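Local coordinates for protein-glutaminase (Chryseobacterium proteolyticum, PDB 2ZK9), which deamidates protein-bound glutamine side chains to glutamate, probably through a cysteine-dependent mechanism like that of papain-type peptidases, at residues S13-I18 with R100-S105; Y58-Q63 with V84-S89. All blocks are in the same frame, centred on the assembly; numbering follows the deposited sequence.

Contact 1 of 2, residues S13-I18 with R100-S105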
loop_
_atom_site.group_PDB
_atom_site.type_symbol
_atom_site.label_atom_id
_atom_site.label_comp_id
_atom_site.label_asym_id
_atom_site.label_seq_id
_atom_site.Cartn_x
_atom_site.Cartn_y
_atom_site.Cartn_z
ATOM N N SER A 13 -6.608 -3.782 15.051
ATOM C CA SER A 13 -7.747 -2.916 14.820
ATOM C C SER A 13 -7.530 -2.074 13.570
ATOM O O SER A 13 -8.440 -1.881 12.737
ATOM C CB SER A 13 -7.987 -2.015 16.066
ATOM O OG SER A 13 -9.016 -1.115 15.717
ATOM N N LEU A 14 -6.352 -1.461 13.476
ATOM C CA LEU A 14 -6.063 -0.618 12.321
ATOM C C LEU A 14 -6.063 -1.464 11.028
ATOM O O LEU A 14 -6.594 -1.006 9.991
ATOM C CB LEU A 14 -4.747 0.097 12.525
ATOM C CG LEU A 14 -4.675 1.126 13.617
ATOM C CD1 LEU A 14 -3.220 1.469 13.904
ATOM C CD2 LEU A 14 -5.453 2.371 13.160
ATOM N N PHE A 15 -5.499 -2.663 11.053
ATOM C CA PHE A 15 -5.563 -3.546 9.890
ATOM C C PHE A 15 -7.024 -3.784 9.483
ATOM O O PHE A 15 -7.369 -3.694 8.295
ATOM C CB PHE A 15 -4.830 -4.861 10.184
ATOM C CG PHE A 15 -4.874 -5.750 8.965
ATOM C CD1 PHE A 15 -5.868 -6.703 8.774
ATOM C CD2 PHE A 15 -3.930 -5.611 8.001
ATOM C CE1 PHE A 15 -5.894 -7.445 7.622
ATOM C CE2 PHE A 15 -3.962 -6.342 6.839
ATOM C CZ PHE A 15 -4.966 -7.224 6.638
ATOM N N ASN A 16 -7.862 -4.118 10.463
ATOM C CA ASN A 16 -9.261 -4.351 10.148
ATOM C C ASN A 16 -9.943 -3.125 9.577
ATOM O O ASN A 16 -10.770 -3.217 8.642
ATOM C CB ASN A 16 -9.976 -4.875 11.421
ATOM C CG ASN A 16 -9.554 -6.267 11.790
ATOM O OD1 ASN A 16 -9.072 -7.077 10.997
ATOM N ND2 ASN A 16 -9.749 -6.513 13.101
ATOM N N GLN A 17 -9.640 -1.955 10.134
ATOM C CA GLN A 17 -10.209 -0.715 9.612
ATOM C C GLN A 17 -9.832 -0.517 8.153
ATOM O O GLN A 17 -10.669 -0.097 7.335
ATOM C CB GLN A 17 -9.766 0.497 10.422
ATOM C CG GLN A 17 -10.269 0.451 11.875
ATOM C CD GLN A 17 -9.710 1.631 12.579
ATOM O OE1 GLN A 17 -9.865 2.730 12.039
ATOM N NE2 GLN A 17 -9.045 1.422 13.710
ATOM N N ILE A 18 -8.591 -0.788 7.828
ATOM C CA ILE A 18 -8.129 -0.687 6.414
ATOM C C ILE A 18 -8.839 -1.697 5.567
ATOM O O ILE A 18 -9.349 -1.355 4.487
ATOM C CB ILE A 18 -6.590 -0.854 6.402
ATOM C CG1 ILE A 18 -5.904 0.413 6.962
ATOM C CG2 ILE A 18 -6.142 -1.116 4.981
ATOM C CD1 ILE A 18 -4.458 0.218 7.281
ATOM N N ARG A 100 5.816 -3.672 10.735
ATOM C CA ARG A 100 5.155 -4.547 9.761
ATOM C C ARG A 100 4.643 -3.729 8.597
ATOM O O ARG A 100 4.196 -2.597 8.785
ATOM C CB ARG A 100 3.982 -5.292 10.364
ATOM C CG ARG A 100 4.287 -6.289 11.451
ATOM C CD ARG A 100 4.948 -7.525 10.938
ATOM N NE ARG A 100 5.158 -8.519 12.029
ATOM C CZ ARG A 100 6.235 -8.488 12.794
ATOM N NH1 ARG A 100 7.202 -7.566 12.663
ATOM N NH2 ARG A 100 6.317 -9.430 13.732
ATOM N N ILE A 101 4.640 -4.331 7.417
ATOM C CA ILE A 101 3.912 -3.809 6.300
ATOM C C ILE A 101 2.443 -4.166 6.404
ATOM O O ILE A 101 2.094 -5.281 6.790
ATOM C CB ILE A 101 4.474 -4.398 4.974
ATOM C CG1 ILE A 101 5.903 -3.951 4.712
ATOM C CG2 ILE A 101 3.556 -4.121 3.803
ATOM C CD1 ILE A 101 6.058 -2.504 4.198
ATOM N N ILE A 102 1.578 -3.194 6.045
ATOM C CA ILE A 102 0.174 -3.482 5.767
ATOM C C ILE A 102 -0.026 -3.281 4.295
ATOM O O ILE A 102 0.201 -2.184 3.752
ATOM C CB ILE A 102 -0.782 -2.653 6.626
ATOM C CG1 ILE A 102 -0.609 -3.043 8.118
ATOM C CG2 ILE A 102 -2.183 -2.835 6.144
ATOM C CD1 ILE A 102 -1.452 -2.249 9.092
ATOM N N ASP A 103 -0.422 -4.347 3.588
ATOM C CA ASP A 103 -0.679 -4.253 2.171
ATOM C C ASP A 103 -1.677 -5.352 1.764
ATOM O O ASP A 103 -1.291 -6.412 1.285
ATOM C CB ASP A 103 0.573 -4.415 1.318
ATOM C CG ASP A 103 0.311 -4.271 -0.148
ATOM O OD1 ASP A 103 -0.876 -4.008 -0.535
ATOM O OD2 ASP A 103 1.266 -4.407 -0.921
ATOM N N PRO A 104 -2.960 -5.082 1.913
ATOM C CA PRO A 104 -3.986 -6.060 1.496
ATOM C C PRO A 104 -4.041 -6.370 0.035
ATOM O O PRO A 104 -4.767 -7.299 -0.338
ATOM C CB PRO A 104 -5.282 -5.398 2.000
ATOM C CG PRO A 104 -4.884 -4.567 3.157
ATOM C CD PRO A 104 -3.570 -3.977 2.683
ATOM N N SER A 105 -3.350 -5.654 -0.830
ATOM C CA SER A 105 -3.261 -6.071 -2.234
ATOM C C SER A 105 -2.423 -7.343 -2.421
ATOM O O SER A 105 -2.599 -8.010 -3.403
ATOM C CB SER A 105 -2.806 -4.959 -3.170
ATOM O OG SER A 105 -1.408 -4.629 -3.073
#

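Contact 2 of 2, residues Y58-Q63 with V84-S89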
loop_
_atom_site.group_PDB
_atom_site.type_symbol
_atom_site.label_atom_id
_atom_site.label_comp_id
_atom_site.label_asym_id
_atom_site.label_seq_id
_atom_site.Cartn_x
_atom_site.Cartn_y
_atom_site.Cartn_z
ATOM N N TYR A 58 -2.380 8.136 14.369
ATOM C CA TYR A 58 -1.091 7.533 14.083
ATOM C C TYR A 58 -0.565 7.955 12.737
ATOM O O TYR A 58 -1.307 8.187 11.778
ATOM C CB TYR A 58 -1.178 5.984 14.129
ATOM C CG TYR A 58 -1.696 5.531 15.473
ATOM C CD1 TYR A 58 -2.950 4.989 15.639
ATOM C CD2 TYR A 58 -0.885 5.669 16.583
ATOM C CE1 TYR A 58 -3.411 4.595 16.853
ATOM C CE2 TYR A 58 -1.354 5.328 17.840
ATOM C CZ TYR A 58 -2.639 4.786 17.955
ATOM O OH TYR A 58 -3.103 4.402 19.181
ATOM N N ASP A 59 0.760 7.960 12.619
ATOM C CA ASP A 59 1.419 8.037 11.337
ATOM C C ASP A 59 2.210 6.729 11.126
ATOM O O ASP A 59 2.224 5.856 11.997
ATOM C CB ASP A 59 2.260 9.298 11.191
ATOM C CG ASP A 59 2.458 9.809 9.773
ATOM O OD1 ASP A 59 2.129 9.077 8.819
ATOM O OD2 ASP A 59 2.900 10.978 9.609
ATOM N N CYS A 60 2.814 6.618 9.974
ATOM C CA CYS A 60 3.591 5.479 9.574
ATOM C C CYS A 60 4.670 5.941 8.608
ATOM O O CYS A 60 4.733 7.102 8.231
ATOM C CB CYS A 60 2.690 4.435 8.932
ATOM S SG CYS A 60 1.796 5.019 7.477
ATOM N N GLU A 61 5.514 4.966 8.238
ATOM C CA GLU A 61 6.426 5.154 7.111
ATOM C C GLU A 61 5.817 4.608 5.856
ATOM O O GLU A 61 4.804 3.852 5.886
ATOM C CB GLU A 61 7.759 4.433 7.424
ATOM C CG GLU A 61 8.575 5.166 8.500
ATOM C CD GLU A 61 9.733 4.316 8.930
ATOM O OE1 GLU A 61 9.532 3.338 9.686
ATOM O OE2 GLU A 61 10.896 4.558 8.436
ATOM N N LYS A 62 6.418 4.877 4.724
ATOM C CA LYS A 62 6.242 4.129 3.480
ATOM C C LYS A 62 7.481 3.267 3.297
ATOM O O LYS A 62 8.585 3.707 3.622
ATOM C CB LYS A 62 6.070 5.012 2.267
ATOM C CG LYS A 62 4.924 5.988 2.272
ATOM C CD LYS A 62 3.553 5.325 2.202
ATOM C CE LYS A 62 2.412 6.289 2.379
ATOM N NZ LYS A 62 2.470 7.336 1.342
ATOM N N GLN A 63 7.311 2.096 2.693
ATOM C CA GLN A 63 8.450 1.430 2.086
ATOM C C GLN A 63 8.184 1.351 0.580
ATOM O O GLN A 63 7.120 0.900 0.156
ATOM C CB GLN A 63 8.709 0.031 2.644
ATOM C CG GLN A 63 9.999 -0.577 2.107
ATOM C CD GLN A 63 10.454 -1.822 2.817
ATOM O OE1 GLN A 63 10.387 -2.932 2.279
ATOM N NE2 GLN A 63 10.876 -1.681 4.077
ATOM N N VAL A 84 4.776 0.164 -3.365
ATOM C CA VAL A 84 4.805 0.882 -2.120
ATOM C C VAL A 84 3.673 0.361 -1.236
ATOM O O VAL A 84 2.597 0.029 -1.732
ATOM C CB VAL A 84 4.717 2.420 -2.337
ATOM C CG1 VAL A 84 3.481 2.837 -3.093
ATOM C CG2 VAL A 84 4.829 3.167 -1.028
ATOM N N ALA A 85 3.913 0.363 0.065
ATOM C CA ALA A 85 2.910 0.115 1.065
ATOM C C ALA A 85 3.312 0.851 2.346
ATOM O O ALA A 85 4.339 1.494 2.417
ATOM C CB ALA A 85 2.702 -1.383 1.284
ATOM N N ILE A 86 2.425 0.777 3.356
ATOM C CA ILE A 86 2.724 1.423 4.633
ATOM C C ILE A 86 3.488 0.474 5.525
ATOM O O ILE A 86 3.215 -0.728 5.580
ATOM C CB ILE A 86 1.444 1.974 5.314
ATOM C CG1 ILE A 86 0.407 0.918 5.679
ATOM C CG2 ILE A 86 0.875 3.106 4.481
ATOM C CD1 ILE A 86 -0.626 1.412 6.652
ATOM N N LEU A 87 4.463 1.040 6.237
ATOM C CA LEU A 87 5.349 0.354 7.150
ATOM C C LEU A 87 5.068 0.918 8.548
ATOM O O LEU A 87 5.412 2.073 8.827
ATOM C CB LEU A 87 6.810 0.544 6.739
ATOM C CG LEU A 87 7.830 -0.158 7.608
ATOM C CD1 LEU A 87 7.744 -1.667 7.456
ATOM C CD2 LEU A 87 9.217 0.353 7.315
ATOM N N VAL A 88 4.359 0.149 9.364
ATOM C CA VAL A 88 3.824 0.575 10.639
ATOM C C VAL A 88 4.714 0.092 11.775
ATOM O O VAL A 88 5.164 -1.025 11.813
ATOM C CB VAL A 88 2.402 0.002 10.792
ATOM C CG1 VAL A 88 1.697 0.521 12.057
ATOM C CG2 VAL A 88 1.575 0.347 9.568
ATOM N N SER A 89 5.018 1.000 12.711
ATOM C CA SER A 89 5.739 0.663 13.898
ATOM C C SER A 89 4.790 0.504 15.055
ATOM O O SER A 89 3.854 1.284 15.190
ATOM C CB SER A 89 6.690 1.796 14.258
ATOM O OG SER A 89 7.759 1.919 13.313
HETATM O O HOH W 1 3.497 3.506 12.623
HETATM O O HOH W 2 7.140 2.954 10.867
#

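Contact 1 of 2, residues S13-I18 with R100-S105
Phe15 and Ile18 of helix 8-19 pack against Ile102 of strand 97-102 and Pro104 of the loop that follows, in a buried, apolar helix-to-sheet contact with no hydrogen bond between the two segments. Ile102 carries most of it on the strand side. Its CG2 methyl branch lies between the two helix residues, 3.8 Å from Phe15 CD2 and 4.0 Å from Ile18 CD1, so one methyl serves both side chains. The Phe15 ring reaches the strand because CG stands opposite the backbone N (chi1 -179°), which turns the CD2-CE2 side of the ring to the strand and the proline. It meets the Ile102 methyl and the Pro104 ring obliquely, with CE2 lying 4.2 Å from Pro104 CG. That same CG also receives Ile18, whose CG2 approaches to 4.1 Å, the two side chains crossing at about a right angle. Replacing Phe15 by an alanine would probably open a gap beside Ile102 CG2 and leave the proline ring with Ile18 as its one remaining partner on this part of the helix. Between the two strand-side contact residues, Asp103 points away from the helix. Its OD1 accepts from Ser105 N at 3.0 Å in an Asx turn, the donor lying 45° out of the carboxylate plane, while OD2 is bonded by His83 NE2 and Trp117 NE1. The Asp-His pair is consistent with the catalytic apparatus expected in the papain-like clan. Around the contact, Phe35, from a loop, and Met49 of helix 42-55 touch both Ile18 and Pro104, and Leu53 of that helix adds to the packing on Ile18. Ile102 pairs through its backbone with Ile86, so helix 8-19 is seated on a strand held directly by strand 82-91.

Contact 2 of 2, residues Y58-Q63 with V84-S89
Four backbone hydrogen bonds join Glu61 to Leu87 and Gln63 to Ala85, one in each direction for each pair. Glu61 N gives to Leu87 O at 3.0 Å. The return bond, from Leu87 N to Glu61 O at 2.9 Å, is nearly straight at hydrogen (178°), although the donor sits 46° out of the carbonyl plane. Gln63 N reaches Ala85 O at 3.0 Å, and Ala85 N completes that pair with a longer 3.3 Å bond to Gln63 O. Lys62 and Ile86 form the non-hydrogen-bonded pair between them. A water extends the polar network past the first pair: it donates to Glu61 OE1 (2.7 Å) and to Leu87 O (2.8 Å), and accepts from Ser89 OG. Glu61 OE1 also makes a salt bridge with Lys99 of strand 97-102, on the far side of strand 82-91. Leu87 runs alongside Glu61, its CD2 coming within 3.8 Å of Glu61 OE1 and also bordering the amide of Gln63, which is hydrogen-bonded to Asn136, Asp114 and Arg118. Cys60, just ahead of the strand, packs on Ile86. Its sulfur, turned between the backbone N and carbonyl carbon (chi1 59°), rests 3.7 Å from Ile86 CG2. The bent Lys62 chain brings CE near that same methyl, while NZ is held by Val141 O, Gly139 O and His47 ND1. Glu61, Gln63, Ala85 and Leu87 share one face of the sheet; Ile86 instead touches Ile18 of helix 8-19. This is a twisted antiparallel ladder between strands 61-66 and 82-91 in the mixed sheet of this glutaminase, where strand 82-91 is paired on its other side with strand 97-102.

In the fold
Contacts 1 and 2 have centres 10 Å apart and meet through one sheet, in which strand 82-91 lies between strands 61-66 and 97-102. Along the chain the segments come in the order 13-18, 58-63, 84-89 and 100-105, so contact 2 is nested within the loop that contact 1 closes. Probable backbone hydrogen bonds from Val88 N to Arg100 O (2.8 Å) and from Ile102 N to Ile86 O (3.0 Å) connect them. Helix 8-19 thus packs on a sheet whose strands are laced together beside it. All four segments belong to the glutaminase domain, and the two contacts together tie helix 8-19 to strands 97-102, 82-91 and 61-66.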